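GH62 hydrolase (PDB 4PVA) is a fungal alpha-L-arabinofuranosidase that probably cleaves arabinofuranosyl side groups from arabinoxylan during breakdown of lignocellulose. Local coordinates at residues S193-A198 with R202-P207; L178-S183 with D259-Q264; V33-D38 with A43-P48; Q287-S292 with P334-L339. All coordinates share one frame; numbering follows the deposited sequence. Where two conformers were deposited one is given.

Contact 1 of 4, residues S193-A198 with R202-P207; sequences SQTTLA and RGMSEP
Strand 189-196 and the irregular loop that follows it are bound mainly by polar contacts, with S193, Q194 and T195 each gripping the returning chain R202-P207 as it runs roughly antiparallel to them. Two bonds pair Q194 with S205. The amide N of Q194 donates to S205 OG at 2.9 Å, nearly straight at 163°, and S205 N returns a bond of 2.9 Å to Q194 O. Serine suits this spot because its short side chain, with OG set between its own backbone N and carbonyl carbon (chi1 61°), reaches Q194 N and accepts its N-H right beside that backbone bond. S193 OG donates to S205 O at 2.7 Å from above the carbonyl plane, and it is also hydrogen-bonded to Y144 OH. T195 OG1 meets R202 O at 2.8 Å in the carbonyl plane, on a lone pair. Beside it, G203 has a positive phi of 87°, and a beta carbon there would run into T195 OG1, which makes glycine apt. Selenomethionine M204 supplies the apolar part: bent at chi2, it lays SE 3.6 Å from Q194 C and sends CE across T195 CG2 at 3.8 Å. Side chain and backbone thus share the pairing of the connecting loop that leads into strand 208-212, the outermost strand of a four-stranded antiparallel blade in the five-bladed beta-propeller of family GH62.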
# COMPACT_ATOMS: atom_id res chain seq x y z
N SER A 193 -0.86 5.40 14.94
CA SER A 193 0.12 5.99 15.89
C SER A 193 0.74 7.22 15.26
O SER A 193 0.66 7.44 14.06
CB SER A 193 1.24 5.01 16.22
OG SER A 193 0.75 3.88 16.96
N GLN A 194 1.45 8.00 16.09
CA GLN A 194 2.15 9.17 15.59
C GLN A 194 3.45 9.40 16.33
O GLN A 194 3.63 8.97 17.47
CB GLN A 194 1.27 10.42 15.67
CG GLN A 194 0.91 10.79 17.10
CD GLN A 194 -0.03 11.94 17.18
OE1 GLN A 194 -1.11 11.93 16.60
NE2 GLN A 194 0.37 12.96 17.93
N THR A 195 4.30 10.15 15.67
CA THR A 195 5.52 10.73 16.28
C THR A 195 5.81 12.02 15.54
O THR A 195 5.17 12.37 14.58
CB THR A 195 6.69 9.74 16.21
OG1 THR A 195 7.74 10.26 17.07
CG2 THR A 195 7.22 9.56 14.82
N THR A 196 6.76 12.82 16.01
CA THR A 196 7.09 14.05 15.30
C THR A 196 8.06 13.76 14.16
O THR A 196 8.81 12.77 14.19
CB THR A 196 7.72 15.10 16.22
OG1 THR A 196 8.96 14.61 16.68
CG2 THR A 196 6.78 15.43 17.36
N LEU A 197 8.08 14.67 13.18
CA LEU A 197 9.02 14.55 12.08
C LEU A 197 10.47 14.49 12.60
O LEU A 197 11.28 13.71 12.13
CB LEU A 197 8.82 15.71 11.09
CG LEU A 197 9.52 15.58 9.76
CD1 LEU A 197 8.85 14.58 8.84
CD2 LEU A 197 9.58 16.89 9.03
N ALA A 198 10.76 15.33 13.59
CA ALA A 198 12.10 15.38 14.22
C ALA A 198 12.51 14.04 14.82
O ALA A 198 13.68 13.66 14.75
CB ALA A 198 12.13 16.46 15.27
N ARG A 202 11.65 7.07 15.34
CA ARG A 202 11.46 6.77 16.75
C ARG A 202 10.23 7.44 17.33
O ARG A 202 9.78 8.43 16.79
CB ARG A 202 12.70 7.18 17.59
CG ARG A 202 13.98 6.55 17.12
CD ARG A 202 15.14 7.06 17.98
NE ARG A 202 16.43 6.67 17.49
CZ ARG A 202 16.94 5.45 17.64
NH1 ARG A 202 16.27 4.52 18.32
NH2 ARG A 202 18.15 5.20 17.14
N GLY A 203 9.73 6.91 18.44
CA GLY A 203 8.75 7.56 19.26
C GLY A 203 7.30 7.34 18.88
O GLY A 203 6.45 8.04 19.39
N MSE A 204 6.99 6.34 18.05
CA MSE A 204 5.57 6.10 17.69
C MSE A 204 4.75 5.83 18.93
O MSE A 204 5.10 5.02 19.77
CB MSE A 204 5.41 4.92 16.70
CG MSE A 204 5.87 5.24 15.31
SE MSE A 204 4.66 6.55 14.49
CE MSE A 204 5.63 6.76 12.81
N SER A 205 3.66 6.55 19.07
CA SER A 205 2.77 6.47 20.21
C SER A 205 1.99 5.15 20.27
O SER A 205 1.95 4.38 19.31
CB SER A 205 1.75 7.60 20.11
OG SER A 205 0.99 7.46 18.91
N GLU A 206 1.29 4.92 21.37
CA GLU A 206 0.36 3.79 21.44
C GLU A 206 -0.70 4.07 20.38
O GLU A 206 -1.15 5.19 20.22
CB GLU A 206 -0.32 3.69 22.81
CG GLU A 206 -1.37 2.58 22.96
CD GLU A 206 -0.81 1.16 23.06
OE1 GLU A 206 -1.66 0.17 23.03
OE2 GLU A 206 0.47 1.10 23.19
N PRO A 207 -1.09 3.05 19.61
CA PRO A 207 -2.09 3.32 18.58
C PRO A 207 -3.44 3.65 19.15
O PRO A 207 -3.77 3.25 20.27
CB PRO A 207 -2.17 2.00 17.79
CG PRO A 207 -0.98 1.20 18.23
CD PRO A 207 -0.61 1.66 19.58

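Contact 2 of 4, residues L178-S183 with D259-Q264; sequences LCHLFS and DRIDGQ. With PO4 (phosphate ion), chain G.
The imidazole of H180 carries I261 CG2 over one face and a phosphate oxygen at its edge, while the neighbouring ring of F182 meets I261 edge-on. The methyl lies 3.6 Å from the imidazole centroid, only 20° off the ring normal, a CH-pi contact shifted toward CD2. The same CG2 stands 3.6 Å from F182 CZ near the phenyl plane, so one branch of isoleucine fills the corner between two rings. It gets there because CG2 lies opposite the backbone N of I261, while the other branch brings CD1 to H180 CD2. A beta-branched residue suits the place, since its second branch meets the rings close to the main chain.

Phosphate, probably from the crystallisation liquor, ties the two segments together. H180 NE2 donates to its O2 at 2.9 Å; I261 N points almost straight at O4 (2.9 Å, 173°), and D262 N reaches O1 at 3.1 Å. R192 is hydrogen-bonded to H180 ND1, so both ring nitrogens are occupied and the imidazole is held against rotation. Two successive backbone amides and a histidine N-H make a donor-rich pocket for an anion. Strand 178-184 belongs to one four-stranded sheet, and the loop 259-264 joins strands 251-258 and 266-267 of the next, so this is side-by-side packing of successive blades of a beta-propeller.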
# COMPACT_ATOMS: atom_id res chain seq x y z
N LEU A 178 3.68 16.04 12.36
CA LEU A 178 3.43 14.65 12.76
C LEU A 178 3.62 13.67 11.61
O LEU A 178 3.27 13.94 10.47
CB LEU A 178 2.00 14.52 13.29
CG LEU A 178 1.72 15.34 14.55
CD1 LEU A 178 0.24 15.14 14.89
CD2 LEU A 178 2.62 14.94 15.70
N CYS A 179 4.16 12.51 11.97
CA CYS A 179 4.29 11.32 11.13
C CYS A 179 3.38 10.28 11.71
O CYS A 179 3.49 9.92 12.88
CB CYS A 179 5.72 10.79 11.15
SG CYS A 179 6.94 12.05 10.72
N HIS A 180 2.48 9.75 10.88
CA HIS A 180 1.43 8.81 11.33
C HIS A 180 1.71 7.45 10.72
O HIS A 180 2.13 7.35 9.59
CB HIS A 180 0.07 9.31 10.86
CG HIS A 180 -0.27 10.66 11.35
ND1 HIS A 180 -1.02 10.89 12.47
CD2 HIS A 180 0.03 11.87 10.84
CE1 HIS A 180 -1.17 12.20 12.63
NE2 HIS A 180 -0.56 12.81 11.64
N LEU A 181 1.48 6.41 11.50
CA LEU A 181 1.66 5.03 11.10
C LEU A 181 0.31 4.33 11.29
O LEU A 181 -0.16 4.17 12.42
CB LEU A 181 2.73 4.35 11.94
CG LEU A 181 2.91 2.86 11.78
CD1 LEU A 181 3.32 2.50 10.39
CD2 LEU A 181 3.98 2.42 12.76
N PHE A 182 -0.28 3.93 10.18
CA PHE A 182 -1.55 3.21 10.16
C PHE A 182 -1.31 1.74 9.99
O PHE A 182 -0.33 1.32 9.35
CB PHE A 182 -2.43 3.71 9.01
CG PHE A 182 -2.95 5.11 9.19
CD1 PHE A 182 -2.17 6.22 8.82
CD2 PHE A 182 -4.24 5.36 9.65
CE1 PHE A 182 -2.64 7.49 8.94
CE2 PHE A 182 -4.72 6.63 9.76
CZ PHE A 182 -3.93 7.72 9.42
N SER A 183 -2.21 0.92 10.53
CA SER A 183 -2.14 -0.52 10.38
C SER A 183 -3.52 -1.13 10.59
O SER A 183 -4.43 -0.50 11.13
CB SER A 183 -1.11 -1.09 11.37
OG SER A 183 -1.46 -0.88 12.72
N ASP A 259 -10.01 16.58 6.43
CA ASP A 259 -9.22 17.80 6.44
C ASP A 259 -7.86 17.62 7.09
O ASP A 259 -7.04 18.51 7.02
CB ASP A 259 -10.01 18.96 7.09
CG ASP A 259 -10.41 18.70 8.54
OD1 ASP A 259 -9.88 17.78 9.19
OD2 ASP A 259 -11.23 19.51 9.09
N ARG A 260 -7.61 16.48 7.72
CA ARG A 260 -6.31 16.23 8.36
C ARG A 260 -6.11 14.72 8.47
O ARG A 260 -7.03 13.96 8.25
CB ARG A 260 -6.22 16.94 9.71
CG ARG A 260 -7.11 16.37 10.79
CD ARG A 260 -7.43 17.41 11.88
NE ARG A 260 -8.57 18.26 11.54
CZ ARG A 260 -9.11 19.14 12.38
NH1 ARG A 260 -8.60 19.26 13.59
NH2 ARG A 260 -10.16 19.87 12.02
N ILE A 261 -4.89 14.30 8.76
CA ILE A 261 -4.58 12.86 8.81
C ILE A 261 -5.24 12.19 10.02
O ILE A 261 -5.72 11.05 9.91
CB ILE A 261 -3.06 12.63 8.79
CG1 ILE A 261 -2.46 13.19 7.50
CG2 ILE A 261 -2.76 11.14 8.96
CD1 ILE A 261 -0.98 13.35 7.54
N ASP A 262 -5.25 12.88 11.16
CA ASP A 262 -5.91 12.39 12.39
C ASP A 262 -7.17 13.21 12.64
O ASP A 262 -7.26 13.99 13.60
CB ASP A 262 -5.02 12.48 13.63
CG ASP A 262 -5.77 12.04 14.91
OD1 ASP A 262 -6.83 11.34 14.81
OD2 ASP A 262 -5.32 12.42 16.02
N GLY A 263 -8.11 13.11 11.73
CA GLY A 263 -9.37 13.85 11.86
C GLY A 263 -10.52 12.91 11.64
O GLY A 263 -10.45 11.70 11.84
N GLN A 264 -11.59 13.50 11.16
CA GLN A 264 -12.85 12.81 10.97
C GLN A 264 -12.97 12.42 9.50
O GLN A 264 -13.05 13.28 8.65
CB GLN A 264 -14.00 13.71 11.50
CG GLN A 264 -13.98 13.93 13.03
CD GLN A 264 -15.12 14.82 13.52
OE1 GLN A 264 -14.92 15.96 13.98
NE2 GLN A 264 -16.33 14.32 13.42
P PO4 G . -2.32 16.11 10.96
O1 PO4 G . -3.27 15.24 11.74
O2 PO4 G . -0.90 15.60 11.08
O3 PO4 G . -2.34 17.50 11.58
O4 PO4 G . -2.83 16.18 9.50

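Contact 3 of 4, residues V33-D38 with A43-P48; sequences VFPKND and AGIKDP. With PO4 (phosphate ion), chain F.
K46 NZ is gripped by a phosphate oxygen, O3, at 2.7 Å and by the hydroxyl of Y69, while one residue earlier I45 turns onto P35 of the preceding loop. K46 and I45 lie on strand 44-53, the first strand of a blade in the five-bladed propeller, entered through a classic beta bulge in which A43 and G44 both face A64. Lysine suits its position: the chain bends at chi3 (75°) and carries the ammonium group to an anion that Y330, H295, R251 and Q320 also bind. A leucine in place of K46 would probably leave phosphate O3 without this charged donor and Y69 OH without its bond to the ammonium group.

On the loop side the contact is apolar. I45 CG1 stands 3.5 Å from P35 N, and CD1 lies 4.0 Å from P35 CA, the two side chains running antiparallel alongside one another. Having no amide hydrogen, proline can set its nitrogen against a hydrocarbon branch without burying an N-H. P35 CG also lies over the bulge, 3.5 Å from A43 O. Farther along, V33 CG1 closes on the other branch of the isoleucine, I45 CG2, at 4.3 Å.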
# COMPACT_ATOMS: atom_id res chain seq x y z
N VAL A 33 2.76 -8.24 -14.42
CA VAL A 33 3.90 -8.85 -13.75
C VAL A 33 3.52 -10.19 -13.14
O VAL A 33 2.58 -10.26 -12.34
CB VAL A 33 4.52 -7.95 -12.68
CG1 VAL A 33 5.77 -8.61 -12.09
CG2 VAL A 33 4.88 -6.60 -13.24
N PHE A 34 4.24 -11.23 -13.59
CA PHE A 34 4.05 -12.61 -13.19
C PHE A 34 5.26 -13.05 -12.35
O PHE A 34 6.34 -12.50 -12.44
CB PHE A 34 4.00 -13.54 -14.44
CG PHE A 34 2.76 -13.41 -15.25
CD1 PHE A 34 2.51 -12.26 -16.01
CD2 PHE A 34 1.84 -14.43 -15.28
CE1 PHE A 34 1.36 -12.16 -16.78
CE2 PHE A 34 0.69 -14.33 -16.03
CZ PHE A 34 0.44 -13.19 -16.76
N PRO A 35 5.08 -14.10 -11.54
CA PRO A 35 6.24 -14.74 -10.94
C PRO A 35 7.20 -15.25 -12.02
O PRO A 35 6.77 -15.61 -13.12
CB PRO A 35 5.65 -15.93 -10.22
CG PRO A 35 4.23 -15.69 -10.09
CD PRO A 35 3.84 -14.80 -11.22
N LYS A 36 8.47 -15.32 -11.68
CA LYS A 36 9.45 -15.85 -12.59
C LYS A 36 9.33 -17.37 -12.60
O LYS A 36 8.89 -17.99 -11.63
CB LYS A 36 10.86 -15.44 -12.18
CG LYS A 36 11.11 -13.96 -12.10
CD LYS A 36 10.79 -13.25 -13.40
CE LYS A 36 11.09 -11.76 -13.29
NZ LYS A 36 10.67 -10.99 -14.50
N ASN A 37 9.72 -17.97 -13.71
CA ASN A 37 9.87 -19.41 -13.76
C ASN A 37 11.30 -19.68 -13.28
O ASN A 37 12.22 -19.82 -14.07
CB ASN A 37 9.61 -19.92 -15.17
CG ASN A 37 9.72 -21.43 -15.29
OD1 ASN A 37 9.91 -22.15 -14.30
ND2 ASN A 37 9.57 -21.93 -16.52
N ASP A 38 11.49 -19.66 -11.97
CA ASP A 38 12.78 -19.97 -11.35
C ASP A 38 12.60 -20.91 -10.16
O ASP A 38 11.48 -21.32 -9.85
CB ASP A 38 13.54 -18.68 -10.99
CG ASP A 38 12.86 -17.83 -9.95
OD1 ASP A 38 12.09 -18.36 -9.14
OD2 ASP A 38 13.15 -16.61 -9.94
N ALA A 43 4.27 -18.37 -6.20
CA ALA A 43 2.91 -18.53 -6.72
C ALA A 43 2.31 -17.18 -7.15
O ALA A 43 1.64 -17.08 -8.19
CB ALA A 43 2.02 -19.23 -5.71
N GLY A 44 2.45 -16.15 -6.30
CA GLY A 44 1.85 -14.85 -6.53
C GLY A 44 2.85 -13.73 -6.38
O GLY A 44 3.73 -13.78 -5.53
N ILE A 45 2.68 -12.69 -7.21
CA ILE A 45 3.34 -11.40 -6.99
C ILE A 45 2.26 -10.44 -6.54
O ILE A 45 1.22 -10.31 -7.17
CB ILE A 45 4.05 -10.89 -8.27
CG1 ILE A 45 5.08 -11.94 -8.76
CG2 ILE A 45 4.78 -9.60 -7.98
CD1 ILE A 45 6.24 -12.14 -7.84
N LYS A 46 2.56 -9.78 -5.42
CA LYS A 46 1.54 -9.15 -4.61
C LYS A 46 1.92 -7.76 -4.13
O LYS A 46 3.09 -7.39 -4.06
CB LYS A 46 1.24 -9.99 -3.38
CG LYS A 46 0.66 -11.35 -3.70
CD LYS A 46 0.23 -12.12 -2.47
CE LYS A 46 -1.05 -11.59 -1.88
NZ LYS A 46 -1.44 -12.37 -0.69
N ASP A 47 0.90 -7.00 -3.77
CA ASP A 47 0.99 -5.82 -2.92
C ASP A 47 2.12 -4.87 -3.31
O ASP A 47 3.09 -4.69 -2.59
CB ASP A 47 0.96 -6.18 -1.44
CG ASP A 47 2.06 -7.06 -0.97
OD1 ASP A 47 3.26 -6.71 -1.20
OD2 ASP A 47 1.77 -8.09 -0.29
N PRO A 48 1.97 -4.20 -4.46
CA PRO A 48 3.06 -3.34 -4.95
C PRO A 48 3.08 -1.96 -4.31
O PRO A 48 2.04 -1.41 -3.93
CB PRO A 48 2.73 -3.22 -6.44
CG PRO A 48 1.24 -3.26 -6.46
CD PRO A 48 0.86 -4.27 -5.42
P PO4 F . -3.61 -9.76 0.85
O1 PO4 F . -4.94 -9.29 0.23
O2 PO4 F . -3.68 -9.53 2.38
O3 PO4 F . -3.52 -11.25 0.62
O4 PO4 F . -2.51 -9.02 0.25

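Contact 4 of 4, residues Q287-S292 with P334-L339; sequences QKWTKS and PWRLGL
The last blade of the propeller is built from both ends of the chain, and here W289, in the loop between its strands 282-284 and 296-298, drives its indole against R336 and G338 of the C-terminal strand 336-341. The six-membered ring does the touching. CH2 comes 3.7 Å from R336 O, which lies at the ring edge near its plane; CZ3 is 3.9 Å from R336 CB, and CZ2 lies 3.8 Å from G338 CA. Glycine is needed for so close an approach, because a beta carbon on G338 would overlap CZ2. The indole is aimed at the strand by its first torsion, with CG between the backbone N and carbonyl carbon (chi1 59°). T290 CG2 covers the centre of one face 3.8 Å above the plane, and NE1 is hydrogen-bonded to T29 O. An alanine in place of W289 is likely to open a gap beside G338 and leave T29 O without its indole donor. Threonine serves its own loop too, since T290 OG1 donates to S292 O at 2.8 Å on a lone pair. R336 leads its charge away from the indole: NH1 bonds W335 O at 2.9 Å and is also hydrogen-bonded to A43 O, and P334 O lies over one guanidinium face. The indole edge thus meets a backbone carbonyl and aliphatic carbons, while the guanidinium turns elsewhere, its positive charge probably eased by carbonyl oxygens.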
# COMPACT_ATOMS: atom_id res chain seq x y z
N GLN A 287 -7.62 -7.48 -22.08
CA GLN A 287 -7.77 -8.76 -21.38
C GLN A 287 -8.44 -8.58 -20.01
O GLN A 287 -8.02 -7.74 -19.22
CB GLN A 287 -6.38 -9.42 -21.26
CG GLN A 287 -6.33 -10.54 -20.24
CD GLN A 287 -5.04 -11.34 -20.29
OE1 GLN A 287 -4.10 -11.01 -21.02
NE2 GLN A 287 -5.00 -12.41 -19.49
N LYS A 288 -9.48 -9.38 -19.73
CA LYS A 288 -10.29 -9.31 -18.49
C LYS A 288 -10.02 -10.53 -17.58
O LYS A 288 -10.48 -11.64 -17.88
CB LYS A 288 -11.79 -9.23 -18.85
CG LYS A 288 -12.77 -9.63 -17.73
CD LYS A 288 -12.70 -8.83 -16.43
CE LYS A 288 -13.94 -9.06 -15.57
NZ LYS A 288 -13.98 -8.30 -14.28
N TRP A 289 -9.21 -10.32 -16.55
CA TRP A 289 -8.44 -11.39 -15.90
C TRP A 289 -8.63 -11.45 -14.38
O TRP A 289 -8.10 -12.32 -13.72
CB TRP A 289 -6.94 -11.21 -16.22
CG TRP A 289 -6.41 -9.87 -15.77
CD1 TRP A 289 -6.57 -8.66 -16.41
CD2 TRP A 289 -5.61 -9.59 -14.61
NE1 TRP A 289 -5.94 -7.66 -15.70
CE2 TRP A 289 -5.32 -8.21 -14.62
CE3 TRP A 289 -5.08 -10.39 -13.58
CZ2 TRP A 289 -4.56 -7.60 -13.65
CZ3 TRP A 289 -4.31 -9.77 -12.61
CH2 TRP A 289 -4.07 -8.38 -12.65
N THR A 290 -9.36 -10.50 -13.82
CA THR A 290 -9.60 -10.46 -12.38
C THR A 290 -10.92 -9.76 -12.12
O THR A 290 -11.31 -8.88 -12.90
CB THR A 290 -8.44 -9.72 -11.67
OG1 THR A 290 -8.63 -9.75 -10.25
CG2 THR A 290 -8.32 -8.29 -12.14
N LYS A 291 -11.62 -10.17 -11.09
CA LYS A 291 -12.77 -9.43 -10.57
C LYS A 291 -12.45 -8.67 -9.28
O LYS A 291 -13.27 -7.96 -8.77
CB LYS A 291 -13.95 -10.34 -10.29
CG LYS A 291 -14.45 -10.96 -11.58
CD LYS A 291 -15.66 -11.84 -11.41
CE LYS A 291 -16.24 -12.17 -12.76
NZ LYS A 291 -17.43 -13.05 -12.61
N SER A 292 -11.22 -8.84 -8.80
CA SER A 292 -10.72 -8.19 -7.61
C SER A 292 -9.71 -7.13 -7.97
O SER A 292 -8.82 -7.36 -8.78
CB SER A 292 -10.08 -9.22 -6.70
OG SER A 292 -11.10 -9.91 -5.98
N PRO A 334 -2.64 -17.42 -7.50
CA PRO A 334 -1.81 -16.89 -8.58
C PRO A 334 -2.06 -15.38 -8.84
O PRO A 334 -2.48 -14.95 -9.90
CB PRO A 334 -2.22 -17.74 -9.77
CG PRO A 334 -3.64 -18.06 -9.51
CD PRO A 334 -3.72 -18.27 -8.02
N TRP A 335 -1.75 -14.57 -7.84
CA TRP A 335 -1.83 -13.12 -7.98
C TRP A 335 -0.83 -12.63 -9.00
O TRP A 335 0.30 -13.13 -9.09
CB TRP A 335 -1.57 -12.40 -6.65
CG TRP A 335 -2.53 -12.68 -5.56
CD1 TRP A 335 -2.38 -13.57 -4.54
CD2 TRP A 335 -3.81 -12.04 -5.33
NE1 TRP A 335 -3.48 -13.54 -3.69
CE2 TRP A 335 -4.36 -12.59 -4.16
CE3 TRP A 335 -4.54 -11.05 -6.00
CZ2 TRP A 335 -5.59 -12.18 -3.63
CZ3 TRP A 335 -5.75 -10.66 -5.48
CH2 TRP A 335 -6.26 -11.22 -4.32
N ARG A 336 -1.24 -11.64 -9.78
CA ARG A 336 -0.38 -10.95 -10.70
C ARG A 336 -0.57 -9.44 -10.48
O ARG A 336 -1.61 -9.02 -9.99
CB ARG A 336 -0.76 -11.27 -12.17
CG ARG A 336 -1.11 -12.74 -12.47
CD ARG A 336 0.13 -13.49 -12.41
NE ARG A 336 -0.02 -14.92 -12.68
CZ ARG A 336 0.31 -15.86 -11.81
NH1 ARG A 336 0.72 -15.54 -10.59
NH2 ARG A 336 0.28 -17.14 -12.20
N LEU A 337 0.40 -8.62 -10.84
CA LEU A 337 0.23 -7.16 -10.79
C LEU A 337 -0.38 -6.63 -12.07
O LEU A 337 -0.02 -7.07 -13.16
CB LEU A 337 1.54 -6.43 -10.57
CG LEU A 337 2.39 -6.91 -9.39
CD1 LEU A 337 3.63 -6.06 -9.27
CD2 LEU A 337 1.59 -6.90 -8.09
N GLY A 338 -1.29 -5.69 -11.92
CA GLY A 338 -1.85 -4.97 -13.05
C GLY A 338 -1.91 -3.50 -12.72
O GLY A 338 -1.57 -3.07 -11.63
N LEU A 339 -2.41 -2.71 -13.71
CA LEU A 339 -2.49 -1.26 -13.60
C LEU A 339 -3.90 -0.77 -13.95
O LEU A 339 -4.45 -1.17 -14.98
CB LEU A 339 -1.52 -0.65 -14.61
CG LEU A 339 -1.54 0.85 -14.78
CD1 LEU A 339 -1.03 1.62 -13.61
CD2 LEU A 339 -0.77 1.27 -16.00

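Overall arrangement
The four contacts form two pairs on opposite sides of the chain's centre. Contacts 1 and 2, their centres 11 Å apart, meet in one blade, from which contact 2 reaches to the next; they join where strands 189-196 and 178-184 run side by side: T195 O meets C179 N at 2.8 Å and S193 O meets L181 N at 2.9 Å. Contacts 3 and 4, centres 12 Å apart, meet where A43 O faces R336 NH1 at 3.0 Å, joining the first blade to the last. Between the pairs, centres lie 31 to 36 Å apart. The phosphate beside contact 3, held by residues of several blades, sits where a propeller's central pocket would be expected; that of contact 2 lies at the junction of two blades.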